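Side-chain contacts in Alpha/beta hydrolase (Paenibacillus sp. VTT E-133280, PDB 6TJ2), which probably hydrolyses methyl salicylate to salicylic acid, as an extracellular esterase of the alpha/beta-hydrolase family related to tobacco salicylic acid binding protein 2: residues Ala144-Asp147 and Gly148-Val151; Ile95-Ser98 and Val99-Ile103; Pro180-Arg183 and Asp184-Asn188. One frame throughout, in Å; residues are numbered along the deposited sequence.

Contact 1 (Ala144-Asp147 and Gly148-Val151)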
# COMPACT_ATOMS: atom_id res chain seq x y z
N ALA A 144 -12.12 -14.32 -2.47
CA ALA A 144 -11.92 -15.61 -1.80
C ALA A 144 -12.92 -15.70 -0.67
O ALA A 144 -12.53 -15.56 0.49
CB ALA A 144 -10.48 -15.70 -1.35
N PRO A 145 -14.22 -15.86 -0.96
CA PRO A 145 -15.18 -15.96 0.13
C PRO A 145 -14.76 -17.06 1.10
O PRO A 145 -14.18 -18.08 0.74
CB PRO A 145 -16.50 -16.32 -0.54
CG PRO A 145 -16.29 -15.81 -1.96
CD PRO A 145 -14.83 -16.01 -2.29
N LEU A 146 -15.13 -16.84 2.37
CA LEU A 146 -15.06 -17.94 3.36
C LEU A 146 -16.27 -18.86 3.18
O LEU A 146 -17.27 -18.45 2.57
CB LEU A 146 -15.07 -17.32 4.77
CG LEU A 146 -13.91 -16.37 5.09
CD1 LEU A 146 -14.02 -15.79 6.52
CD2 LEU A 146 -12.59 -17.06 4.93
N ASP A 147 -16.20 -20.02 3.84
CA ASP A 147 -17.33 -20.96 3.87
C ASP A 147 -18.61 -20.26 4.31
O ASP A 147 -18.59 -19.49 5.29
CB ASP A 147 -16.98 -22.14 4.76
CG ASP A 147 -18.13 -23.13 4.78
OD1 ASP A 147 -18.63 -23.53 3.72
OD2 ASP A 147 -18.57 -23.48 5.91
N GLY A 148 -19.70 -20.53 3.59
CA GLY A 148 -21.03 -19.95 3.88
C GLY A 148 -21.25 -18.55 3.39
O GLY A 148 -22.29 -17.93 3.65
N GLN A 149 -20.28 -17.93 2.72
CA GLN A 149 -20.40 -16.57 2.18
C GLN A 149 -20.57 -16.61 0.66
O GLN A 149 -20.22 -17.59 -0.01
CB GLN A 149 -19.14 -15.75 2.46
CG GLN A 149 -18.79 -15.62 3.94
CD GLN A 149 -17.55 -14.80 4.16
OE1 GLN A 149 -16.75 -14.54 3.25
NE2 GLN A 149 -17.33 -14.37 5.42
N SER A 150 -21.16 -15.56 0.13
CA SER A 150 -21.24 -15.29 -1.32
C SER A 150 -20.15 -14.32 -1.75
O SER A 150 -19.50 -13.63 -0.92
CB SER A 150 -22.59 -14.72 -1.69
OG SER A 150 -22.74 -13.42 -1.16
N VAL A 151 -20.02 -14.16 -3.06
CA VAL A 151 -19.16 -13.10 -3.62
C VAL A 151 -19.71 -11.72 -3.26
O VAL A 151 -18.95 -10.85 -2.78
CB VAL A 151 -18.97 -13.30 -5.13
CG1 VAL A 151 -18.32 -12.10 -5.75
CG2 VAL A 151 -18.19 -14.56 -5.39

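Contact 2 (Ile95-Ser98 and Val99-Ile103)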
# COMPACT_ATOMS: atom_id res chain seq x y z
N ILE A 95 -21.66 -23.25 -13.44
CA ILE A 95 -20.36 -22.66 -13.87
C ILE A 95 -19.24 -23.60 -13.45
O ILE A 95 -18.34 -23.93 -14.28
CB ILE A 95 -20.23 -21.26 -13.22
CG1 ILE A 95 -21.18 -20.28 -13.89
CG2 ILE A 95 -18.77 -20.81 -13.29
CD1 ILE A 95 -21.27 -18.93 -13.24
N THR A 96 -19.23 -24.06 -12.22
CA THR A 96 -18.16 -24.91 -11.68
C THR A 96 -18.10 -26.18 -12.52
O THR A 96 -17.02 -26.58 -12.92
CB THR A 96 -18.41 -25.20 -10.22
OG1 THR A 96 -18.42 -23.96 -9.51
CG2 THR A 96 -17.42 -26.17 -9.65
N LYS A 97 -19.25 -26.80 -12.80
CA LYS A 97 -19.27 -28.05 -13.55
C LYS A 97 -18.74 -27.80 -14.95
O LYS A 97 -17.98 -28.65 -15.46
CB LYS A 97 -20.68 -28.65 -13.62
CG LYS A 97 -20.76 -29.89 -14.50
CD LYS A 97 -22.02 -30.68 -14.31
CE LYS A 97 -21.87 -32.13 -14.75
NZ LYS A 97 -21.62 -32.21 -16.18
N SER A 98 -19.06 -26.68 -15.56
CA SER A 98 -18.52 -26.43 -16.94
C SER A 98 -16.99 -26.37 -16.94
O SER A 98 -16.33 -26.83 -17.88
CB SER A 98 -19.16 -25.23 -17.57
OG SER A 98 -18.78 -23.98 -16.98
N VAL A 99 -16.38 -25.81 -15.91
CA VAL A 99 -14.90 -25.72 -15.85
C VAL A 99 -14.32 -27.07 -15.48
O VAL A 99 -13.32 -27.50 -16.09
CB VAL A 99 -14.48 -24.64 -14.87
CG1 VAL A 99 -12.95 -24.62 -14.75
CG2 VAL A 99 -15.03 -23.29 -15.30
N VAL A 100 -14.92 -27.78 -14.56
CA VAL A 100 -14.43 -29.15 -14.20
C VAL A 100 -14.52 -30.03 -15.45
O VAL A 100 -13.55 -30.80 -15.71
CB VAL A 100 -15.24 -29.74 -13.04
CG1 VAL A 100 -14.95 -31.22 -12.86
CG2 VAL A 100 -14.98 -28.95 -11.76
N ASP A 101 -15.60 -29.96 -16.19
CA ASP A 101 -15.75 -30.81 -17.40
C ASP A 101 -14.69 -30.43 -18.43
O ASP A 101 -14.18 -31.32 -19.12
CB ASP A 101 -17.15 -30.70 -17.97
CG ASP A 101 -18.25 -31.39 -17.16
OD1 ASP A 101 -17.92 -32.23 -16.32
OD2 ASP A 101 -19.42 -31.03 -17.47
N TYR A 102 -14.37 -29.16 -18.58
CA TYR A 102 -13.32 -28.74 -19.56
C TYR A 102 -11.99 -29.36 -19.14
O TYR A 102 -11.25 -29.94 -20.00
CB TYR A 102 -13.27 -27.20 -19.57
CG TYR A 102 -12.17 -26.60 -20.38
CD1 TYR A 102 -12.40 -26.14 -21.66
CD2 TYR A 102 -10.92 -26.40 -19.80
CE1 TYR A 102 -11.37 -25.57 -22.40
CE2 TYR A 102 -9.90 -25.83 -20.53
CZ TYR A 102 -10.13 -25.38 -21.82
OH TYR A 102 -9.13 -24.76 -22.56
N ILE A 103 -11.65 -29.29 -17.87
CA ILE A 103 -10.38 -29.85 -17.32
C ILE A 103 -10.37 -31.36 -17.53
O ILE A 103 -9.34 -31.89 -18.02
CB ILE A 103 -10.24 -29.48 -15.83
CG1 ILE A 103 -9.93 -27.99 -15.68
CG2 ILE A 103 -9.20 -30.33 -15.12
CD1 ILE A 103 -10.22 -27.41 -14.33

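Contact 3 (Pro180-Arg183 and Asp184-Asn188)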
# COMPACT_ATOMS: atom_id res chain seq x y z
N PRO A 180 -20.12 5.12 -15.72
CA PRO A 180 -19.28 5.98 -14.86
C PRO A 180 -18.60 5.15 -13.77
O PRO A 180 -17.39 5.34 -13.48
CB PRO A 180 -20.27 7.01 -14.32
CG PRO A 180 -21.34 7.11 -15.42
CD PRO A 180 -21.49 5.66 -15.81
N LEU A 181 -19.28 4.23 -13.13
CA LEU A 181 -18.74 3.29 -12.13
C LEU A 181 -17.65 2.47 -12.78
O LEU A 181 -16.53 2.36 -12.21
CB LEU A 181 -19.83 2.38 -11.56
CG LEU A 181 -19.35 1.39 -10.53
CD1 LEU A 181 -18.88 2.04 -9.24
CD2 LEU A 181 -20.40 0.33 -10.26
N PHE A 182 -17.88 1.88 -13.91
CA PHE A 182 -16.89 1.09 -14.61
C PHE A 182 -15.65 1.91 -14.92
O PHE A 182 -14.49 1.47 -14.62
CB PHE A 182 -17.51 0.49 -15.87
CG PHE A 182 -16.57 -0.34 -16.69
CD1 PHE A 182 -16.37 -1.68 -16.43
CD2 PHE A 182 -15.88 0.20 -17.76
CE1 PHE A 182 -15.53 -2.46 -17.21
CE2 PHE A 182 -15.03 -0.58 -18.53
CZ PHE A 182 -14.84 -1.90 -18.23
N ARG A 183 -15.86 3.09 -15.50
CA ARG A 183 -14.73 3.92 -15.98
C ARG A 183 -13.83 4.27 -14.80
O ARG A 183 -12.60 4.31 -14.96
CB ARG A 183 -15.30 5.13 -16.72
CG ARG A 183 -14.23 5.90 -17.51
CD ARG A 183 -13.56 6.95 -16.65
NE ARG A 183 -12.46 7.58 -17.36
CZ ARG A 183 -11.23 7.11 -17.46
NH1 ARG A 183 -10.88 5.95 -16.93
NH2 ARG A 183 -10.32 7.76 -18.14
N ASP A 184 -14.43 4.68 -13.71
CA ASP A 184 -13.68 5.23 -12.57
C ASP A 184 -13.24 4.17 -11.56
O ASP A 184 -12.35 4.51 -10.78
CB ASP A 184 -14.40 6.43 -11.94
CG ASP A 184 -14.20 7.73 -12.72
OD1 ASP A 184 -13.32 7.82 -13.54
OD2 ASP A 184 -14.92 8.67 -12.33
N THR A 185 -13.78 2.96 -11.56
CA THR A 185 -13.39 1.97 -10.54
C THR A 185 -12.97 0.64 -11.10
O THR A 185 -12.34 -0.11 -10.32
CB THR A 185 -14.45 1.76 -9.46
OG1 THR A 185 -15.56 1.01 -9.97
CG2 THR A 185 -14.92 3.08 -8.89
N PHE A 186 -13.21 0.30 -12.36
CA PHE A 186 -12.73 -0.94 -12.98
C PHE A 186 -11.54 -0.68 -13.90
O PHE A 186 -10.65 -1.51 -14.05
CB PHE A 186 -13.85 -1.65 -13.75
CG PHE A 186 -14.82 -2.40 -12.87
CD1 PHE A 186 -15.00 -3.76 -13.09
CD2 PHE A 186 -15.58 -1.81 -11.88
CE1 PHE A 186 -15.87 -4.50 -12.31
CE2 PHE A 186 -16.48 -2.55 -11.13
CZ PHE A 186 -16.60 -3.91 -11.34
N VAL A 187 -11.60 0.46 -14.60
CA VAL A 187 -10.54 0.85 -15.57
C VAL A 187 -10.02 2.27 -15.25
O VAL A 187 -9.78 3.11 -16.15
CB VAL A 187 -11.03 0.69 -17.02
CG1 VAL A 187 -11.27 -0.77 -17.35
CG2 VAL A 187 -12.27 1.49 -17.33
N ASN A 188 -9.87 2.58 -13.97
CA ASN A 188 -9.43 3.91 -13.51
C ASN A 188 -8.11 4.33 -14.13
O ASN A 188 -7.97 5.58 -14.32
CB ASN A 188 -9.35 3.92 -11.97
CG ASN A 188 -8.82 2.67 -11.30
OD1 ASN A 188 -9.31 1.58 -11.55
ND2 ASN A 188 -7.86 2.85 -10.40

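Contact 1 (Ala144-Asp147 and Gly148-Val151)
Gln149 turns back alongside Leu146 and is joined to it by two bonds, one from its backbone and one from its side chain. Gln149 N donates to Leu146 O at 3.1 Å, closing the turn. Gln149 OE1 accepts Leu146 N at 2.9 Å, approached from above the carbonyl plane, about 60° out of it. With CG anti to its own carbonyl carbon (chi1 -59°) and the chain extended beyond, the Gln149 side chain points the same way as that of Leu146, and Gln149 NE2 lies 3.8 Å from Leu146 CD1. Pro145 packs beside this pair: Pro145 CB meets Gln149 CB at 4.0 Å, while Pro145 CG reaches Val151 CG2 at 4.1 Å. Further out, Gln154 NE2 also donates to Gln149 OE1, so the amide oxygen has a second donor. Asp147, at the turn's corner, directs OD1 to Leu216 N and OD2 to Lys217 NZ, tying the loop to the start of helix 217-221. Gly148 follows with a positive phi of 80°, where a side chain would run into Asp147 O. Leu146 to Gln149 thus form a type II beta turn with glycine at its third position, in the loop that leaves strand 134-139 of the alpha/beta-hydrolase sheet.

Contact 2 (Ile95-Ser98 and Val99-Ile103)
Helix 92-105 belongs to the layer of helices that flanks the parallel sheet of the alpha/beta-hydrolase fold, and two turns of it combine an i to i+4 salt bridge with a serine bonded back onto the helix backbone. Lys97 and Asp101 meet on the outer side. Lys97 leaves the helix with CG anti to the backbone N (chi1 175°), continues nearly extended and bends only at its last torsion, which brings Lys97 NZ round to Asp101 OD2 at 2.8 Å. The ammonium uses the syn lone pair of that oxygen, the side facing OD1. The bridge spans one turn and runs beside the backbone bond from Asp101 N to Lys97 O, also 2.8 Å, so the same two residues are joined at main chain and side chain. The aliphatic part of the lysine takes part too, with Lys97 CG 3.5 Å from Asp101 OD2.

On the inward side methyl groups lie close to the backbone. Val100 CG2 lies 3.3 Å from Thr96 O, the carbonyl that also receives Val100 N at 2.9 Å, and Thr96 CG2 approaches Val100 CG2 at 4.3 Å. Val99 and Val100 turn to helix 119-129, where they touch Val126 and Gln129; Thr96 OG1 bonds to Thr125 OG1 of that same helix, linking the two helices by a polar contact as well. Ser98 OG is held between the helix and the loop beside it, for Ala80 N donates to it there. The Ser98 chi1 of 70° puts the hydroxyl between the backbone N and the carbonyl carbon, turned back along the helix. Ile95 O accepts two bonds, the helix bond from Val99 N at 3.2 Å and a second from Ser98 OG at 2.7 Å.

Contact 3 (Pro180-Arg183 and Asp184-Asn188)
Helix 179-185 runs out after Thr185, and there Phe182 O accepts both Phe186 N at 2.8 Å and Val187 N at 3.1 Å, the second nearly in line with the carbonyl bond. The Phe182 ring touches both residues: Phe182 CD1 meets Phe186 CB at 3.7 Å, and Phe182 CE2 meets Val187 CG2 at the same 3.7 Å. The Phe182 and Phe186 rings are tilted by 24° and displaced, centroids 5.7 Å apart, so little of one ring lies over the other. Replacing Phe182 with an alanine would probably open a gap beside Val187 CG2 and leave the Phe186 side chain freer to turn. Just before Phe186, Thr185 OG1 adds a 2.8 Å bond to Leu181 O, on the opposite face of the carbonyl plane from Thr185 N. Arg183 NE and Asp184 OD1 form a long salt bridge of 3.9 Å, through charge alone; the carboxylate's stronger partners are Arg256 and Arg136 of a second subunit, while Arg183 NH2 bonds to Ala190 O and to Asp285 O of that subunit. Helix 192-200 packs here through Phe198 and Tyr199 against Phe182, and through Ala195 against Val187, while Phe186 meets the ring of His264 in the loop after strand 256-260.

In the fold
The three contacts lie in series along one alpha/beta-hydrolase chain without touching. Contact 2 sits in a helix beside the sheet, contact 1 in a loop beyond strand 134-139, their centres about 20 Å apart and nearest atoms about 9 Å. Contact 3 is about 25 Å from contact 1 and 30 Å from contact 2, centre to centre, and lies across the chain's centre from contact 2. Contacts 1 and 2 share helix 119-129 as a neighbour, which follows the probable nucleophile Ser117: contact 2 packs on it, and Val151 of contact 1 touches its Ser121. Contact 3 is instead the one that reaches the likely Ser117-His264-Asp234 triad directly, through Phe186, and it also forms part of the subunit interface.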